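Local atomic coordinates of mirolysin (Tannerella forsythia, PDB entry 7OD0), a protein that is probably a zinc-dependent endopeptidase of the pappalysin family of metzincins, cleaving peptide bonds in other proteins. Residues A[34-39]-A[167-172]; A[202-207]-A[230-235]. All blocks are in the same frame, centred on the assembly; numbering follows the deposited sequence. Where two conformers were deposited one is given.

Contact 1 of 2, residues A[34-39]-A[167-172]; sequences IQVLNE and TATHEV. With ZN (zinc ion), chain J; V7Q (2,1,3-benzothiadiazol-4-ylmethanamine), chain G.
Leu37 reaches across from helix 27-40 with a single methyl, CD2, which settles on the backbone of helix 166-175, 3.8 Å from Thr169 N. Chi1 of -74° sets CG anti to the carbonyl carbon and chi2 of 179° extends CD1, leaving CD2 turned to the other helix, where Ala168 CB and Val172 CG2, one turn apart, each lie 4.2 Å from CD2. Val36 adds a smaller touch, its CG1 coming within 3.9 Å of Thr169 OG1, the two side chains crossing at about a right angle. That hydroxyl is hydrogen-bonded to Asp40, so a buried polar atom is satisfied next to the apolar branches of Val36 and Leu37. The segment axes approach to 9.6 Å and cross at -56°, and the apolar layer continues onto Phe66 and Ile117 of the sheet. From a different side of helix 166-175, His170 binds zinc through NE2 at 2.0 Å, while ND1 is held by the carbonyl of Tyr229; C3 of the benzothiadiazole lies over a face of the imidazole, toward its rim. A helix packed on one carrying an apparent HExxH motif is consistent with the metzincin fold; His170, His174 and His180 bind the zinc.

Contact 2 of 2, residues A[202-207]-A[230-235]; sequences GGYNEG and MDYTYD. With CA (calcium ion), chain K; V7Q (2,1,3-benzothiadiazol-4-ylmethanamine), chain G; ACT (acetate ion), chain I.
Asp231 and Asn205 are joined by two hydrogen bonds, one to each carboxylate oxygen. Asn205 N donates to Asp231 OD1 at 2.8 Å and nearly straight, while Asn205 ND2 donates to the syn lone pair of Asp231 OD2 at 2.9 Å, that oxygen lying almost in the plane of the amide. The amide and carboxylate planes nevertheless stand 65° apart. OD1 also accepts from Tyr232 N, on the anti side where Asn205 N is syn, both about 30° off the carboxylate plane on the same face. OD2 is also bonded to Gln201, so four donors grip the group and fix its rotation. Farther along, Tyr234 N donates to Gly207 O at 2.8 Å, and a water bridges Gly207 N to Tyr232 O.

Tyr232 turns its edge, led by CD2, to the face of Tyr204 in a T-shaped pair with centroids 5.3 Å apart. Tyr204 holds CG between its backbone N and carbonyl carbon (chi1 59°), which brings the ring beside Tyr232. Thr233 CG2 lies 3.5 Å from Asn205 CB. Gly207 CA sits 3.3 Å above the centroid of the Tyr234 ring, almost on its normal, a CH-pi contact. One face of Tyr232 carries the benzothiadiazole, and Tyr232 OH donates at 2.7 Å to O of an acetate probably from the crystallisation liquor. At the far end of 202-207, Gly202 O binds calcium with Asp185 and the carbonyls of Trp182, Ser188 and Gln201. The Met230-Asp231-Tyr232 sequence beside the zinc site is consistent with the Met-turn of metzincins, here tied to a calcium-binding loop.

Contact 1 and contact 2 have centres about 17 Å apart, yet they meet at the zinc site. His170 of contact 1 packs against the 230-235 segment of contact 2: its carbonyl O is 3.4 Å from Met230 CE, and its NE2 is 3.8 Å from Tyr232 CE1. The acetate oxygen that accepts from Tyr232 lies 2.1 Å from the zinc, so residues of both contacts converge on the metal. The benzothiadiazole ligand spans the two, with its C4 3.4 Å from Glu171 OE2 and its amine N1 2.9 Å from Thr233 O. In contact 1, helix 27-40 lies against the helix that carries His170, whereas contact 2 places Tyr232 and Thr233 against the ligand.

Contact 1 of 2, residues A[34-39]-A[167-172]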
# COMPACT_ATOMS: atom_id res chain seq x y z
N ILE A 34 -0.08 9.07 -5.45
CA ILE A 34 -1.09 8.46 -6.36
C ILE A 34 -0.36 7.96 -7.60
O ILE A 34 -0.61 6.83 -8.06
CB ILE A 34 -2.21 9.45 -6.71
CG1 ILE A 34 -3.04 9.83 -5.48
CG2 ILE A 34 -3.09 8.88 -7.81
CD1 ILE A 34 -3.58 8.63 -4.73
N GLN A 35 0.56 8.76 -8.12
CA GLN A 35 1.38 8.39 -9.30
C GLN A 35 2.26 7.16 -9.01
O GLN A 35 2.34 6.30 -9.89
CB GLN A 35 2.21 9.61 -9.73
CG GLN A 35 3.17 9.31 -10.86
CD GLN A 35 2.49 8.95 -12.16
OE1 GLN A 35 1.34 9.31 -12.40
NE2 GLN A 35 3.21 8.24 -13.01
N VAL A 36 2.89 7.10 -7.84
CA VAL A 36 3.75 5.93 -7.44
C VAL A 36 2.91 4.65 -7.39
O VAL A 36 3.44 3.59 -7.80
CB VAL A 36 4.46 6.14 -6.09
CG1 VAL A 36 4.98 4.84 -5.51
CG2 VAL A 36 5.57 7.17 -6.15
N LEU A 37 1.69 4.72 -6.85
CA LEU A 37 0.81 3.53 -6.73
C LEU A 37 0.50 3.02 -8.14
O LEU A 37 0.58 1.80 -8.36
CB LEU A 37 -0.47 3.93 -5.99
CG LEU A 37 -0.31 4.14 -4.48
CD1 LEU A 37 -1.64 4.54 -3.87
CD2 LEU A 37 0.21 2.87 -3.81
N ASN A 38 0.19 3.94 -9.06
CA ASN A 38 -0.16 3.62 -10.47
C ASN A 38 1.05 2.99 -11.16
O ASN A 38 0.88 2.00 -11.86
CB ASN A 38 -0.67 4.85 -11.22
CG ASN A 38 -2.10 5.18 -10.87
OD1 ASN A 38 -2.97 4.33 -10.96
ND2 ASN A 38 -2.35 6.43 -10.51
N GLU A 39 2.25 3.51 -10.92
CA GLU A 39 3.51 2.96 -11.50
C GLU A 39 3.75 1.54 -10.97
O GLU A 39 3.95 0.65 -11.77
CB GLU A 39 4.68 3.88 -11.18
CG GLU A 39 4.56 5.27 -11.80
CD GLU A 39 5.78 6.12 -11.56
OE1 GLU A 39 6.79 5.54 -11.05
OE2 GLU A 39 5.76 7.33 -11.91
N THR A 167 6.07 2.84 1.11
CA THR A 167 5.28 2.49 2.32
C THR A 167 3.84 2.21 1.89
O THR A 167 3.29 1.15 2.28
CB THR A 167 5.35 3.57 3.41
OG1 THR A 167 6.73 3.79 3.67
CG2 THR A 167 4.65 3.15 4.67
N ALA A 168 3.26 3.12 1.09
CA ALA A 168 1.87 3.02 0.60
C ALA A 168 1.73 1.80 -0.32
O ALA A 168 0.73 1.09 -0.19
CB ALA A 168 1.48 4.30 -0.10
N THR A 169 2.70 1.56 -1.22
CA THR A 169 2.69 0.36 -2.11
C THR A 169 2.60 -0.91 -1.25
O THR A 169 1.72 -1.75 -1.51
CB THR A 169 3.93 0.30 -3.01
OG1 THR A 169 3.92 1.48 -3.83
CG2 THR A 169 3.97 -0.95 -3.88
N HIS A 170 3.45 -1.02 -0.23
CA HIS A 170 3.51 -2.18 0.71
C HIS A 170 2.16 -2.32 1.43
O HIS A 170 1.62 -3.44 1.48
CB HIS A 170 4.73 -1.97 1.64
CG HIS A 170 4.90 -2.95 2.75
ND1 HIS A 170 5.92 -3.89 2.75
CD2 HIS A 170 4.25 -3.09 3.93
CE1 HIS A 170 5.87 -4.60 3.86
NE2 HIS A 170 4.86 -4.11 4.62
N GLU A 171 1.62 -1.23 1.98
CA GLU A 171 0.35 -1.23 2.75
C GLU A 171 -0.83 -1.55 1.82
O GLU A 171 -1.74 -2.29 2.23
CB GLU A 171 0.12 0.11 3.46
CG GLU A 171 1.13 0.44 4.55
CD GLU A 171 1.47 -0.64 5.56
OE1 GLU A 171 0.66 -1.61 5.72
OE2 GLU A 171 2.54 -0.50 6.22
N VAL A 172 -0.86 -0.98 0.63
CA VAL A 172 -1.95 -1.35 -0.31
C VAL A 172 -1.83 -2.84 -0.63
O VAL A 172 -2.88 -3.51 -0.67
CB VAL A 172 -1.97 -0.42 -1.53
CG1 VAL A 172 -2.91 -0.92 -2.60
CG2 VAL A 172 -2.32 1.00 -1.10
ZN ZN J . 4.00 -5.12 6.14
N1 V7Q G . 9.60 -1.01 3.03
C1 V7Q G . 8.14 -1.07 3.24
C2 V7Q G . 7.69 -0.94 4.67
C3 V7Q G . 6.36 -0.66 4.99
C4 V7Q G . 5.91 -0.57 6.29
C5 V7Q G . 6.74 -0.74 7.35
C6 V7Q G . 8.10 -1.03 7.08
N2 V7Q G . 9.08 -1.22 7.99
S1 V7Q G . 10.45 -1.28 7.14
N3 V7Q G . 9.88 -1.39 5.63
C7 V7Q G . 8.56 -1.13 5.73

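Contact 2 of 2, residues A[202-207]-A[230-235]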
# COMPACT_ATOMS: atom_id res chain seq x y z
N GLY A 202 13.99 -16.70 5.05
CA GLY A 202 14.05 -16.80 6.52
C GLY A 202 13.37 -15.62 7.17
O GLY A 202 12.19 -15.75 7.56
N GLY A 203 14.05 -14.49 7.23
CA GLY A 203 13.55 -13.30 7.93
C GLY A 203 13.37 -12.17 6.96
O GLY A 203 13.64 -12.37 5.77
N TYR A 204 12.95 -11.01 7.46
CA TYR A 204 12.80 -9.78 6.65
C TYR A 204 14.19 -9.24 6.31
O TYR A 204 15.15 -9.50 7.04
CB TYR A 204 11.96 -8.72 7.37
CG TYR A 204 12.45 -8.24 8.70
CD1 TYR A 204 13.45 -7.29 8.80
CD2 TYR A 204 11.84 -8.65 9.88
CE1 TYR A 204 13.88 -6.81 10.04
CE2 TYR A 204 12.24 -8.16 11.12
CZ TYR A 204 13.27 -7.24 11.20
OH TYR A 204 13.66 -6.75 12.41
N ASN A 205 14.26 -8.48 5.23
CA ASN A 205 15.47 -7.70 4.88
C ASN A 205 15.18 -6.25 5.25
O ASN A 205 14.03 -5.82 5.12
CB ASN A 205 15.86 -7.91 3.42
CG ASN A 205 16.33 -9.33 3.22
OD1 ASN A 205 17.41 -9.67 3.67
ND2 ASN A 205 15.52 -10.17 2.59
N GLU A 206 16.21 -5.54 5.67
CA GLU A 206 16.17 -4.08 5.91
C GLU A 206 17.31 -3.45 5.10
O GLU A 206 18.17 -4.21 4.62
CB GLU A 206 16.26 -3.83 7.41
CG GLU A 206 17.59 -4.24 8.02
CD GLU A 206 17.59 -4.13 9.53
OE1 GLU A 206 16.50 -4.16 10.12
OE2 GLU A 206 18.69 -4.01 10.12
N GLY A 207 17.28 -2.13 4.95
CA GLY A 207 18.29 -1.39 4.19
C GLY A 207 18.23 -1.79 2.73
O GLY A 207 17.12 -1.91 2.18
N MET A 230 6.84 -6.34 -0.60
CA MET A 230 6.34 -6.92 0.67
C MET A 230 7.50 -7.36 1.58
O MET A 230 7.25 -8.09 2.54
CB MET A 230 5.40 -8.10 0.37
CG MET A 230 4.25 -7.72 -0.51
SD MET A 230 3.41 -6.18 -0.02
CE MET A 230 2.86 -6.60 1.63
N ASP A 231 8.73 -6.91 1.32
CA ASP A 231 9.85 -7.04 2.29
C ASP A 231 9.94 -5.73 3.08
O ASP A 231 9.05 -4.86 2.91
CB ASP A 231 11.15 -7.46 1.60
CG ASP A 231 12.05 -8.27 2.52
OD1 ASP A 231 11.87 -8.18 3.75
OD2 ASP A 231 12.94 -8.96 2.00
N TYR A 232 10.94 -5.59 3.93
CA TYR A 232 11.09 -4.39 4.79
C TYR A 232 12.30 -3.55 4.34
O TYR A 232 12.86 -2.78 5.14
CB TYR A 232 11.20 -4.84 6.24
CG TYR A 232 9.91 -5.00 7.00
CD1 TYR A 232 8.70 -4.49 6.55
CD2 TYR A 232 9.94 -5.58 8.26
CE1 TYR A 232 7.55 -4.58 7.33
CE2 TYR A 232 8.79 -5.72 9.02
CZ TYR A 232 7.60 -5.20 8.56
OH TYR A 232 6.48 -5.30 9.33
N THR A 233 12.67 -3.65 3.07
CA THR A 233 13.88 -2.97 2.54
C THR A 233 13.57 -1.50 2.25
O THR A 233 12.41 -1.11 2.27
CB THR A 233 14.43 -3.70 1.31
OG1 THR A 233 13.34 -3.99 0.44
CG2 THR A 233 15.11 -5.01 1.67
N TYR A 234 14.61 -0.70 2.07
CA TYR A 234 14.55 0.73 1.71
C TYR A 234 13.75 0.90 0.42
O TYR A 234 13.84 0.01 -0.48
CB TYR A 234 15.97 1.26 1.54
CG TYR A 234 16.76 1.48 2.80
CD1 TYR A 234 16.19 1.46 4.06
CD2 TYR A 234 18.11 1.80 2.71
CE1 TYR A 234 16.94 1.73 5.20
CE2 TYR A 234 18.86 2.08 3.84
CZ TYR A 234 18.28 2.04 5.08
OH TYR A 234 19.06 2.31 6.16
N ASP A 235 13.01 2.00 0.32
CA ASP A 235 12.13 2.31 -0.84
C ASP A 235 12.88 2.17 -2.17
O ASP A 235 12.27 1.62 -3.11
CB ASP A 235 11.53 3.72 -0.73
CG ASP A 235 10.41 3.88 0.27
OD1 ASP A 235 10.35 3.07 1.25
OD2 ASP A 235 9.63 4.84 0.10
CA CA K . 10.52 -17.39 6.87
N1 V7Q G . 9.60 -1.01 3.03
C1 V7Q G . 8.14 -1.07 3.24
C2 V7Q G . 7.69 -0.94 4.67
C3 V7Q G . 6.36 -0.66 4.99
C4 V7Q G . 5.91 -0.57 6.29
C5 V7Q G . 6.74 -0.74 7.35
C6 V7Q G . 8.10 -1.03 7.08
N2 V7Q G . 9.08 -1.22 7.99
S1 V7Q G . 10.45 -1.28 7.14
N3 V7Q G . 9.88 -1.39 5.63
C7 V7Q G . 8.56 -1.13 5.73
C ACT I . 3.26 -3.66 8.23
O ACT I . 4.19 -4.45 8.11
OXT ACT I . 3.12 -2.68 7.50
CH3 ACT I . 2.18 -3.94 9.30
O HOH W 1 14.93 -1.29 5.79
O HOH W 2 9.85 -18.98 5.20